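Side-chain contacts in Tll0287 protein (Thermosynechococcus elongatus, PDB 5B82), which is of uncertain function but binds heme c covalently in a PAS-like domain, which suggests a role in redox sensing or signalling: residues D105-A108 against L109-D113; N95-H98 against A99-A103; T179-Q182 against I183-A186; Q123-E127 against G128-F132. One frame throughout, in Å; residues are numbered along the deposited sequence.

Contact 1. Residues D105-A108 against L109-D113; sequences DVQA and LNQFD
Phe112 rises from the helix one turn past Ala108, and its side chain starts out beside the carbonyl oxygen of that alanine. Phe112 CB lies 3.9 Å from Ala108 O, and CG comes slightly closer. The nearest carbon is Phe112 CD2, 3.3 Å from Ala108 O, while Phe112 CE2, further round the same side of the ring, has already drawn off to 4.0 Å from that oxygen. The oxygen stands oblique to the ring. With CG placed beside the backbone N and opposite the carbonyl carbon (chi1 -69°), the ring is carried past the helix toward the sheet, where it packs on Phe132 and Met175. Ala108 O itself receives the backbone N-H of Phe112 at 3.0 Å in a nearly straight bond, one of four successive i to i+4 bonds that join 105-108 to 109-113. Leu109 repeats the pattern one turn after Asp105: its CG passes 3.4 Å from Asp105 O, and the isobutyl group runs on to Met175 and Pro100. Asp105 is held from outside this turn, its OD2 bridging to Arg87 and accepting from Arg101 N. On another side of the helix Val106 and Asn110 run next to each other in a common direction, CG1 of the valine 3.6 Å from ND2 of the asparagine. The helix therefore has two characters: Ala108 and Phe112 are buried against the antiparallel sheet of the PAS-like fold, whereas Val106 and Asn110 are exposed. Across the contact the chemistry is mainly that of satisfied backbone carbonyls lined by carbon, with the apolar packing directed outward to the sheet.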
loop_
_atom_site.group_PDB
_atom_site.type_symbol
_atom_site.label_atom_id
_atom_site.label_comp_id
_atom_site.label_asym_id
_atom_site.label_seq_id
_atom_site.Cartn_x
_atom_site.Cartn_y
_atom_site.Cartn_z
ATOM N N ASP A 105 9.994 8.232 4.719
ATOM C CA ASP A 105 9.451 7.184 3.857
ATOM C C ASP A 105 10.545 6.158 3.540
ATOM O O ASP A 105 10.348 4.934 3.680
ATOM C CB ASP A 105 8.883 7.768 2.556
ATOM C CG ASP A 105 7.561 8.505 2.761
ATOM O OD1 ASP A 105 6.817 8.171 3.708
ATOM O OD2 ASP A 105 7.253 9.404 1.950
ATOM N N VAL A 106 11.703 6.672 3.136
ATOM C CA VAL A 106 12.812 5.830 2.714
ATOM C C VAL A 106 13.333 5.025 3.889
ATOM O O VAL A 106 13.641 3.835 3.754
ATOM C CB VAL A 106 13.955 6.649 2.073
ATOM C CG1 VAL A 106 15.120 5.747 1.721
ATOM C CG2 VAL A 106 13.461 7.366 0.830
ATOM N N GLN A 107 13.415 5.674 5.043
ATOM C CA GLN A 107 13.843 5.026 6.278
ATOM C C GLN A 107 12.923 3.859 6.636
ATOM O O GLN A 107 13.385 2.787 7.049
ATOM C CB GLN A 107 13.859 6.035 7.430
ATOM C CG GLN A 107 14.214 5.421 8.783
ATOM C CD GLN A 107 13.808 6.296 9.965
ATOM O OE1 GLN A 107 13.452 5.788 11.031
ATOM N NE2 GLN A 107 13.862 7.613 9.780
ATOM N N ALA A 108 11.618 4.073 6.482
ATOM C CA ALA A 108 10.639 3.075 6.889
ATOM C C ALA A 108 10.705 1.877 5.952
ATOM O O ALA A 108 10.758 0.730 6.404
ATOM C CB ALA A 108 9.234 3.667 6.913
ATOM N N LEU A 109 10.710 2.166 4.652
ATOM C CA LEU A 109 10.857 1.116 3.649
ATOM C C LEU A 109 12.128 0.326 3.889
ATOM O O LEU A 109 12.111 -0.898 3.833
ATOM C CB LEU A 109 10.838 1.684 2.229
ATOM C CG LEU A 109 9.469 2.195 1.779
ATOM C CD1 LEU A 109 9.565 2.914 0.440
ATOM C CD2 LEU A 109 8.483 1.040 1.682
ATOM N N ASN A 110 13.221 1.020 4.185
ATOM C CA ASN A 110 14.457 0.356 4.575
ATOM C C ASN A 110 14.297 -0.563 5.788
ATOM O O ASN A 110 14.838 -1.669 5.790
ATOM C CB ASN A 110 15.578 1.366 4.828
ATOM C CG ASN A 110 16.393 1.654 3.585
ATOM O OD1 ASN A 110 16.755 0.743 2.843
ATOM N ND2 ASN A 110 16.688 2.931 3.349
ATOM N N GLN A 111 13.580 -0.109 6.817
ATOM C CA GLN A 111 13.368 -0.933 8.007
ATOM C C GLN A 111 12.644 -2.222 7.624
ATOM O O GLN A 111 13.050 -3.311 8.024
ATOM C CB GLN A 111 12.595 -0.176 9.091
ATOM C CG GLN A 111 13.487 0.632 10.048
ATOM C CD GLN A 111 12.703 1.447 11.074
ATOM O OE1 GLN A 111 12.687 2.678 11.020
ATOM N NE2 GLN A 111 12.066 0.764 12.022
ATOM N N PHE A 112 11.579 -2.087 6.845
ATOM C CA PHE A 112 10.864 -3.275 6.374
ATOM C C PHE A 112 11.776 -4.198 5.560
ATOM O O PHE A 112 11.824 -5.420 5.781
ATOM C CB PHE A 112 9.614 -2.860 5.589
ATOM C CG PHE A 112 8.540 -2.242 6.453
ATOM C CD1 PHE A 112 8.163 -2.853 7.645
ATOM C CD2 PHE A 112 7.939 -1.044 6.098
ATOM C CE1 PHE A 112 7.182 -2.301 8.455
ATOM C CE2 PHE A 112 6.949 -0.469 6.903
ATOM C CZ PHE A 112 6.574 -1.092 8.084
ATOM N N ASP A 113 12.538 -3.612 4.646
ATOM C CA ASP A 113 13.414 -4.382 3.770
ATOM C C ASP A 113 14.480 -5.141 4.543
ATOM O O ASP A 113 14.871 -6.237 4.149
ATOM C CB ASP A 113 14.068 -3.472 2.724
ATOM C CG ASP A 113 14.837 -4.246 1.673
ATOM O OD1 ASP A 113 14.194 -4.897 0.816
ATOM O OD2 ASP A 113 16.083 -4.188 1.693
#

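Contact 2. Residues N95-H98 against A99-A103; sequences NPNH and APRTA. With HEC (heme c), chain B.
Asn97 and Arg101 cross with their amide and guanidinium planes 56° apart, the side-chain amide oxygen of the asparagine arriving at the guanidinium edge, near its plane. Asn97 OD1 stands 2.5 Å from Arg101 NH2, a separation so short and so bent (123° at the hydrogen) that the bond's details are doubtful. In the arginine CG lies beside the backbone N (chi1 -68°), and the extended chain from CG to NE carries the guanidinium back to Asn97. Ala99 CB lies 3.8 Å from Pro96 O. A second pair is turned quite differently: the amide of Asn95 lies over one face of the His98 imidazole, with Asn95 CG 4.0 Å above the ring plane and displaced toward its rim. Asn95 OD1 accepts from Asn97 N at 2.8 Å, an Asx turn that fixes the rotation of the amide at the start of the short 3-10 segment. This loop joins strand 85-89 to helix 103-114 in the PAS-like fold and forms part of the heme pocket, where it receives both propionates. In the plane of the imidazole, at its edge, lies propionate oxygen O2A of the heme, taken by His98 ND1 at 2.6 Å in a nearly straight bond. Asn95 N grips the same O2A at 3.0 Å. The amide's other end turns to the second propionate, with Asn95 ND2 giving a 3.0 Å bond to heme O1D and a weak one to O2D. Arg94, Tyr159 and Arg173 also hydrogen-bond the heme. Arg87 NH1 hydrogen-bonds the carbonyls of Asn97 and Ala99; further on, Thr102 OG1 caps the coming helix at Asp105 N.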
loop_
_atom_site.group_PDB
_atom_site.type_symbol
_atom_site.label_atom_id
_atom_site.label_comp_id
_atom_site.label_asym_id
_atom_site.label_seq_id
_atom_site.Cartn_x
_atom_site.Cartn_y
_atom_site.Cartn_z
ATOM N N ASN A 95 0.827 4.250 -9.196
ATOM C CA ASN A 95 0.275 5.589 -9.111
ATOM C C ASN A 95 1.354 6.543 -8.588
ATOM O O ASN A 95 1.909 6.326 -7.506
ATOM C CB ASN A 95 -0.948 5.567 -8.191
ATOM C CG ASN A 95 -1.656 6.907 -8.104
ATOM O OD1 ASN A 95 -1.033 7.969 -8.147
ATOM N ND2 ASN A 95 -2.976 6.857 -7.964
ATOM N N PRO A 96 1.654 7.610 -9.350
ATOM C CA PRO A 96 2.722 8.525 -8.933
ATOM C C PRO A 96 2.472 9.189 -7.576
ATOM O O PRO A 96 3.413 9.711 -6.982
ATOM C CB PRO A 96 2.753 9.567 -10.058
ATOM C CG PRO A 96 1.423 9.467 -10.711
ATOM C CD PRO A 96 1.038 8.026 -10.618
ATOM N N ASN A 97 1.239 9.151 -7.080
ATOM C CA ASN A 97 0.945 9.714 -5.763
ATOM C C ASN A 97 1.496 8.851 -4.628
ATOM O O ASN A 97 1.456 9.240 -3.457
ATOM C CB ASN A 97 -0.563 9.906 -5.582
ATOM C CG ASN A 97 -0.907 10.673 -4.314
ATOM O OD1 ASN A 97 -0.360 11.749 -4.059
ATOM N ND2 ASN A 97 -1.803 10.114 -3.504
ATOM N N HIS A 98 2.018 7.682 -4.983
ATOM C CA HIS A 98 2.474 6.718 -4.008
ATOM C C HIS A 98 3.998 6.608 -3.945
ATOM O O HIS A 98 4.529 5.653 -3.390
ATOM C CB HIS A 98 1.832 5.354 -4.312
ATOM C CG HIS A 98 0.335 5.374 -4.241
ATOM N ND1 HIS A 98 -0.461 4.474 -4.916
ATOM C CD2 HIS A 98 -0.512 6.197 -3.573
ATOM C CE1 HIS A 98 -1.732 4.737 -4.667
ATOM N NE2 HIS A 98 -1.791 5.778 -3.855
ATOM N N ALA A 99 4.702 7.589 -4.504
ATOM C CA ALA A 99 6.162 7.577 -4.454
ATOM C C ALA A 99 6.654 7.919 -3.053
ATOM O O ALA A 99 5.949 8.568 -2.281
ATOM C CB ALA A 99 6.748 8.562 -5.473
ATOM N N PRO A 100 7.864 7.472 -2.708
ATOM C CA PRO A 100 8.439 7.969 -1.458
ATOM C C PRO A 100 8.665 9.475 -1.600
ATOM O O PRO A 100 9.028 9.923 -2.686
ATOM C CB PRO A 100 9.768 7.220 -1.368
ATOM C CG PRO A 100 9.540 5.956 -2.186
ATOM C CD PRO A 100 8.697 6.430 -3.331
ATOM N N ARG A 101 8.430 10.239 -0.539
ATOM C CA ARG A 101 8.559 11.696 -0.613
ATOM C C ARG A 101 9.573 12.255 0.364
ATOM O O ARG A 101 10.182 13.296 0.110
ATOM C CB ARG A 101 7.212 12.358 -0.349
ATOM C CG ARG A 101 6.198 12.117 -1.435
ATOM C CD ARG A 101 4.853 12.694 -1.061
ATOM N NE ARG A 101 3.890 12.487 -2.132
ATOM C CZ ARG A 101 2.576 12.532 -1.968
ATOM N NH1 ARG A 101 2.067 12.771 -0.768
ATOM N NH2 ARG A 101 1.774 12.333 -3.004
ATOM N N THR A 102 9.740 11.574 1.490
ATOM C CA THR A 102 10.586 12.078 2.564
ATOM C C THR A 102 11.637 11.065 2.986
ATOM O O THR A 102 11.549 9.885 2.635
ATOM C CB THR A 102 9.759 12.418 3.810
ATOM O OG1 THR A 102 9.039 11.255 4.228
ATOM C CG2 THR A 102 8.772 13.543 3.523
ATOM N N ALA A 103 12.624 11.542 3.743
ATOM C CA ALA A 103 13.642 10.684 4.340
ATOM C C ALA A 103 12.996 9.643 5.236
ATOM O O ALA A 103 13.496 8.525 5.364
ATOM C CB ALA A 103 14.644 11.509 5.129
HETATM FE FE HEC B . -2.088 -3.558 -6.826
HETATM C CHA HEC B . -1.500 -0.214 -6.837
HETATM C CHB HEC B . -0.227 -3.819 -3.880
HETATM C CHC HEC B . -2.830 -6.857 -6.597
HETATM C CHD HEC B . -3.573 -3.398 -9.920
HETATM N NA HEC B . -1.001 -2.272 -5.619
HETATM C C1A HEC B . -1.015 -0.898 -5.752
HETATM C C2A HEC B . -0.417 -0.313 -4.568
HETATM C C3A HEC B . -0.073 -1.323 -3.759
HETATM C C4A HEC B . -0.424 -2.564 -4.400
HETATM C CMA HEC B . 0.598 -1.228 -2.379
HETATM C CAA HEC B . -0.234 1.200 -4.285
HETATM C CBA HEC B . 1.193 1.671 -4.566
HETATM C CGA HEC B . 1.378 1.921 -6.038
HETATM O O1A HEC B . 2.204 1.217 -6.670
HETATM O O2A HEC B . 0.678 2.803 -6.600
HETATM N NB HEC B . -1.593 -5.039 -5.497
HETATM C C1B HEC B . -0.871 -4.944 -4.326
HETATM C C2B HEC B . -0.910 -6.225 -3.651
HETATM C C3B HEC B . -1.621 -7.063 -4.406
HETATM C C4B HEC B . -2.074 -6.336 -5.574
HETATM C CMB HEC B . -0.196 -6.560 -2.316
HETATM C CAB HEC B . -1.933 -8.546 -4.094
HETATM C CBB HEC B . -2.845 -8.665 -2.846
HETATM N NC HEC B . -2.997 -4.884 -8.054
HETATM C C1C HEC B . -3.251 -6.198 -7.734
HETATM C C2C HEC B . -4.161 -6.729 -8.727
HETATM C C3C HEC B . -4.261 -5.826 -9.718
HETATM C C4C HEC B . -3.600 -4.615 -9.265
HETATM C CMC HEC B . -4.515 -8.232 -8.820
HETATM C CAC HEC B . -5.023 -5.975 -11.062
HETATM C CBC HEC B . -6.531 -6.297 -10.930
HETATM N ND HEC B . -2.421 -2.075 -8.197
HETATM C C1D HEC B . -3.183 -2.207 -9.353
HETATM C C2D HEC B . -3.494 -0.885 -9.864
HETATM C C3D HEC B . -2.832 0.088 -8.898
HETATM C C4D HEC B . -2.194 -0.730 -7.902
HETATM C CMD HEC B . -4.313 -0.525 -11.121
HETATM C CAD HEC B . -2.853 1.631 -8.938
HETATM C CBD HEC B . -4.094 2.025 -8.145
HETATM C CGD HEC B . -4.160 3.520 -7.922
HETATM O O1D HEC B . -4.275 4.279 -8.910
HETATM O O2D HEC B . -4.103 3.941 -6.746
#

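Contact 3. Residues T179-Q182 against I183-A186; sequences TIPQ and IQQA
Gln184 NE2 donates to Pro181 O at 2.8 Å, the one hydrogen bond that crosses this contact. It is noticeably bent, 131° at the hydrogen, and the acceptor lies tilted out of the glutamine's amide plane. Seen from the proline, the donor stands 19° from the carbonyl plane. The amide gets there because the Gln184 chain folds at its second torsion (chi2 68°) and curls back toward the strand end instead of running outward. On arrival it crosses Pro181 at about a right angle, and the pyrrolidine ring then serves as an apolar neighbour, its CG 3.7 Å from NE2 of the glutamine. Another edge of that ring reaches the intervening peptide: Pro181 CB lies 3.7 Å from Ile183 O. Ile180 adds a lighter touch, its CG2 3.8 Å from Gln184 NE2, and its buried side chain also packs on Glu30, Leu31 and Val34 of helix 28-49. Ile183 bends back at its own second torsion, bringing Ile183 CD1 to 3.7 Å from Gln182 C, against the preceding peptide. Gln182 directs its amide away from this group, with NE2 bonded to Lys126 O in the neighbouring hairpin turn. A single bent bond spans the contact, and Gln182, Ile183 and Gln184 are all exposed; beyond them Gln185 and Ala186 are poorly ordered. Here the last strand of the antiparallel sheet, 172-181, ends and the chain leaves the PAS-like domain's sheet for the C-terminal tail, with a side-chain-to-backbone bond bridging the bend just past the strand.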
loop_
_atom_site.group_PDB
_atom_site.type_symbol
_atom_site.label_atom_id
_atom_site.label_comp_id
_atom_site.label_asym_id
_atom_site.label_seq_id
_atom_site.Cartn_x
_atom_site.Cartn_y
_atom_site.Cartn_z
ATOM N N THR A 179 -0.165 9.408 9.315
ATOM C CA THR A 179 0.317 10.416 10.245
ATOM C C THR A 179 -0.832 11.006 11.056
ATOM O O THR A 179 -1.838 11.451 10.499
ATOM C CB THR A 179 1.053 11.560 9.526
ATOM O OG1 THR A 179 2.264 11.060 8.951
ATOM C CG2 THR A 179 1.409 12.683 10.511
ATOM N N ILE A 180 -0.681 10.995 12.378
ATOM C CA ILE A 180 -1.544 11.784 13.244
ATOM C C ILE A 180 -0.801 13.083 13.554
ATOM O O ILE A 180 0.117 13.099 14.372
ATOM C CB ILE A 180 -1.880 11.065 14.558
ATOM C CG1 ILE A 180 -2.353 9.628 14.299
ATOM C CG2 ILE A 180 -2.937 11.867 15.333
ATOM C CD1 ILE A 180 -2.572 8.838 15.574
ATOM N N PRO A 181 -1.184 14.170 12.884
ATOM C CA PRO A 181 -0.426 15.427 12.965
ATOM C C PRO A 181 -0.288 15.960 14.392
ATOM O O PRO A 181 -1.184 15.765 15.202
ATOM C CB PRO A 181 -1.249 16.396 12.112
ATOM C CG PRO A 181 -2.602 15.808 12.054
ATOM C CD PRO A 181 -2.412 14.315 12.087
ATOM N N GLN A 182 0.840 16.598 14.682
ATOM C CA GLN A 182 1.086 17.237 15.970
ATOM C C GLN A 182 0.036 18.317 16.273
ATOM O O GLN A 182 -0.493 18.382 17.379
ATOM C CB GLN A 182 2.490 17.855 15.975
ATOM C CG GLN A 182 2.916 18.483 17.286
ATOM C CD GLN A 182 3.711 17.532 18.180
ATOM O OE1 GLN A 182 3.255 17.157 19.258
ATOM N NE2 GLN A 182 4.919 17.168 17.747
ATOM N N ILE A 183 -0.254 19.168 15.290
ATOM C CA ILE A 183 -1.309 20.170 15.424
ATOM C C ILE A 183 -2.606 19.748 14.732
ATOM O O ILE A 183 -2.615 19.517 13.523
ATOM C CB ILE A 183 -0.878 21.539 14.836
ATOM C CG1 ILE A 183 0.476 21.965 15.400
ATOM C CG2 ILE A 183 -1.934 22.587 15.122
ATOM C CD1 ILE A 183 0.534 21.954 16.906
ATOM N N GLN A 184 -3.687 19.635 15.503
ATOM C CA GLN A 184 -5.014 19.308 14.972
ATOM C C GLN A 184 -5.757 20.580 14.610
ATOM O O GLN A 184 -5.200 21.673 14.690
ATOM C CB GLN A 184 -5.846 18.551 16.012
ATOM C CG GLN A 184 -5.779 17.046 15.915
ATOM C CD GLN A 184 -4.416 16.507 16.278
ATOM O OE1 GLN A 184 -3.785 16.971 17.237
ATOM N NE2 GLN A 184 -3.945 15.523 15.510
ATOM N N GLN A 185 -7.027 20.444 14.239
ATOM C CA GLN A 185 -7.851 21.617 13.951
ATOM C C GLN A 185 -8.880 21.882 15.050
ATOM O O GLN A 185 -9.301 23.022 15.254
ATOM C CB GLN A 185 -8.530 21.491 12.584
ATOM C CG GLN A 185 -9.149 22.793 12.088
ATOM C CD GLN A 185 -9.512 22.751 10.616
ATOM O OE1 GLN A 185 -9.173 21.802 9.908
ATOM N NE2 GLN A 185 -10.203 23.786 10.147
ATOM N N ALA A 186 -9.276 20.831 15.761
ATOM C CA ALA A 186 -10.221 20.966 16.868
ATOM C C ALA A 186 -9.872 20.021 18.015
ATOM O O ALA A 186 -8.788 19.439 18.043
ATOM C CB ALA A 186 -11.648 20.724 16.389
#

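Contact 4. Residues Q123-E127 against G128-F132; sequences QTDKE and GVHYF
Asp125 and Gly128 face each other as an antiparallel hydrogen-bonded pair closing a type I turn, and Gln123 and His130 form the next such pair. Asp125 N reaches Gly128 O at 3.0 Å, whereas the return bond from Gly128 N meets Asp125 O from above the carbonyl plane. Gly128 has backbone angles that would jam a side chain against Glu127 O. Between the pairs, Thr124 CA makes a C-H...O contact with Gly128 O at 3.4 Å.

Polar side chains centre on Asp125 OD1. His130 NE2 donates to it at 2.7 Å from the syn side, with the oxygen in the imidazole plane while the carboxylate is turned 62° to the ring. Glu127 N binds the same OD1 at 2.8 Å from the anti side, on the opposite face of the carboxylate, making an Asx turn; Gly128 N adds a weak bond. Asp125 CG stands between its own N and carbonyl carbon (chi1 58°), which holds the carboxylate over the turn.

Apolar contacts are small. Thr124 CG2 lies alongside Val129 CG2 at 3.8 Å on one face of the sheet, and Glu127 CB, in the turn, meets the His130 ring at its edge.

His130 ND1 is also hydrogen-bonded, to Thr179, so both ring nitrogens are engaged and the ring's rotation is fixed; the carboxylate would probably stabilise a protonated imidazole.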
loop_
_atom_site.group_PDB
_atom_site.type_symbol
_atom_site.label_atom_id
_atom_site.label_comp_id
_atom_site.label_asym_id
_atom_site.label_seq_id
_atom_site.Cartn_x
_atom_site.Cartn_y
_atom_site.Cartn_z
ATOM N N GLN A 123 6.408 5.697 14.984
ATOM C CA GLN A 123 7.534 6.568 15.275
ATOM C C GLN A 123 6.983 7.948 15.572
ATOM O O GLN A 123 5.996 8.344 14.966
ATOM C CB GLN A 123 8.421 6.613 14.034
ATOM C CG GLN A 123 9.483 7.666 14.012
ATOM C CD GLN A 123 10.636 7.274 13.113
ATOM O OE1 GLN A 123 10.899 6.083 12.907
ATOM N NE2 GLN A 123 11.336 8.268 12.572
ATOM N N THR A 124 7.601 8.679 16.498
ATOM C CA THR A 124 7.141 10.022 16.803
ATOM C C THR A 124 8.215 11.047 16.496
ATOM O O THR A 124 9.406 10.825 16.757
ATOM C CB THR A 124 6.722 10.183 18.281
ATOM O OG1 THR A 124 7.722 9.609 19.130
ATOM C CG2 THR A 124 5.397 9.501 18.537
ATOM N N ASP A 125 7.792 12.181 15.945
ATOM C CA ASP A 125 8.711 13.285 15.736
ATOM C C ASP A 125 7.964 14.618 15.744
ATOM O O ASP A 125 6.781 14.665 16.075
ATOM C CB ASP A 125 9.536 13.104 14.448
ATOM C CG ASP A 125 8.679 12.961 13.202
ATOM O OD1 ASP A 125 7.604 13.596 13.109
ATOM O OD2 ASP A 125 9.090 12.207 12.294
ATOM N N LYS A 126 8.646 15.680 15.345
ATOM C CA LYS A 126 8.026 17.009 15.351
ATOM C C LYS A 126 6.712 17.035 14.565
ATOM O O LYS A 126 5.805 17.788 14.892
ATOM C CB LYS A 126 9.003 18.048 14.802
ATOM C CG LYS A 126 9.548 17.699 13.429
ATOM C CD LYS A 126 10.808 18.490 13.120
ATOM C CE LYS A 126 10.487 19.738 12.332
ATOM N NZ LYS A 126 10.046 19.423 10.945
ATOM N N GLU A 127 6.597 16.186 13.542
ATOM C CA GLU A 127 5.426 16.245 12.677
ATOM C C GLU A 127 4.228 15.547 13.314
ATOM O O GLU A 127 3.078 15.853 12.993
ATOM C CB GLU A 127 5.732 15.667 11.291
ATOM C CG GLU A 127 7.028 16.209 10.677
ATOM C CD GLU A 127 6.978 17.695 10.382
ATOM O OE1 GLU A 127 5.864 18.238 10.218
ATOM O OE2 GLU A 127 8.057 18.321 10.312
ATOM N N GLY A 128 4.501 14.628 14.239
ATOM C CA GLY A 128 3.441 13.962 14.969
ATOM C C GLY A 128 3.750 12.476 15.151
ATOM O O GLY A 128 4.909 12.097 15.321
ATOM N N VAL A 129 2.698 11.664 15.135
ATOM C CA VAL A 129 2.814 10.201 15.240
ATOM C C VAL A 129 2.637 9.560 13.861
ATOM O O VAL A 129 1.686 9.869 13.145
ATOM C CB VAL A 129 1.762 9.634 16.204
ATOM C CG1 VAL A 129 2.019 8.187 16.451
ATOM C CG2 VAL A 129 1.790 10.370 17.519
ATOM N N HIS A 130 3.555 8.667 13.491
ATOM C CA HIS A 130 3.550 8.068 12.164
ATOM C C HIS A 130 3.517 6.551 12.316
ATOM O O HIS A 130 4.360 5.991 13.002
ATOM C CB HIS A 130 4.820 8.431 11.392
ATOM C CG HIS A 130 5.150 9.893 11.397
ATOM N ND1 HIS A 130 4.743 10.752 10.401
ATOM C CD2 HIS A 130 5.874 10.637 12.262
ATOM C CE1 HIS A 130 5.200 11.966 10.654
ATOM N NE2 HIS A 130 5.893 11.923 11.776
ATOM N N TYR A 131 2.562 5.900 11.663
ATOM C CA TYR A 131 2.477 4.452 11.694
ATOM C C TYR A 131 2.704 3.933 10.292
ATOM O O TYR A 131 2.152 4.479 9.327
ATOM C CB TYR A 131 1.094 4.023 12.195
ATOM C CG TYR A 131 0.809 2.519 12.169
ATOM C CD1 TYR A 131 1.394 1.658 13.095
ATOM C CD2 TYR A 131 -0.085 1.972 11.253
ATOM C CE1 TYR A 131 1.111 0.290 13.098
ATOM C CE2 TYR A 131 -0.376 0.589 11.251
ATOM C CZ TYR A 131 0.225 -0.233 12.178
ATOM O OH TYR A 131 -0.062 -1.595 12.183
ATOM N N PHE A 132 3.528 2.890 10.186
ATOM C CA PHE A 132 3.837 2.270 8.912
ATOM C C PHE A 132 3.543 0.783 9.026
ATOM O O PHE A 132 3.844 0.171 10.036
ATOM C CB PHE A 132 5.308 2.456 8.559
ATOM C CG PHE A 132 5.734 3.912 8.502
ATOM C CD1 PHE A 132 5.607 4.635 7.331
ATOM C CD2 PHE A 132 6.256 4.535 9.622
ATOM C CE1 PHE A 132 5.989 5.992 7.274
ATOM C CE2 PHE A 132 6.650 5.887 9.575
ATOM C CZ PHE A 132 6.514 6.605 8.402
#

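Overall arrangement
Contact 2 precedes contact 1 by a single residue, and Pro100 packs back on the helix, its CG 4.0 Å from Leu109 CD1. The heme lies at the far end of this loop: contact 2 touches its propionates, whereas the side chain of Leu109 in contact 1 is about 9 Å from the heme. Contact 1 covers the sheet at contact 4, where Ala108 CB sits 3.8 Å from Phe132 CD1. Contact 3 starts on strand 172-181, which lies beside strand 128-136 of the contact 4 hairpin, joined by a probable hydrogen bond from Ile180 N to Val129 O at 2.7 Å. Both lie away from the heme site, and contact 3 comes no nearer to contact 2 than about 8 Å between nearest atoms.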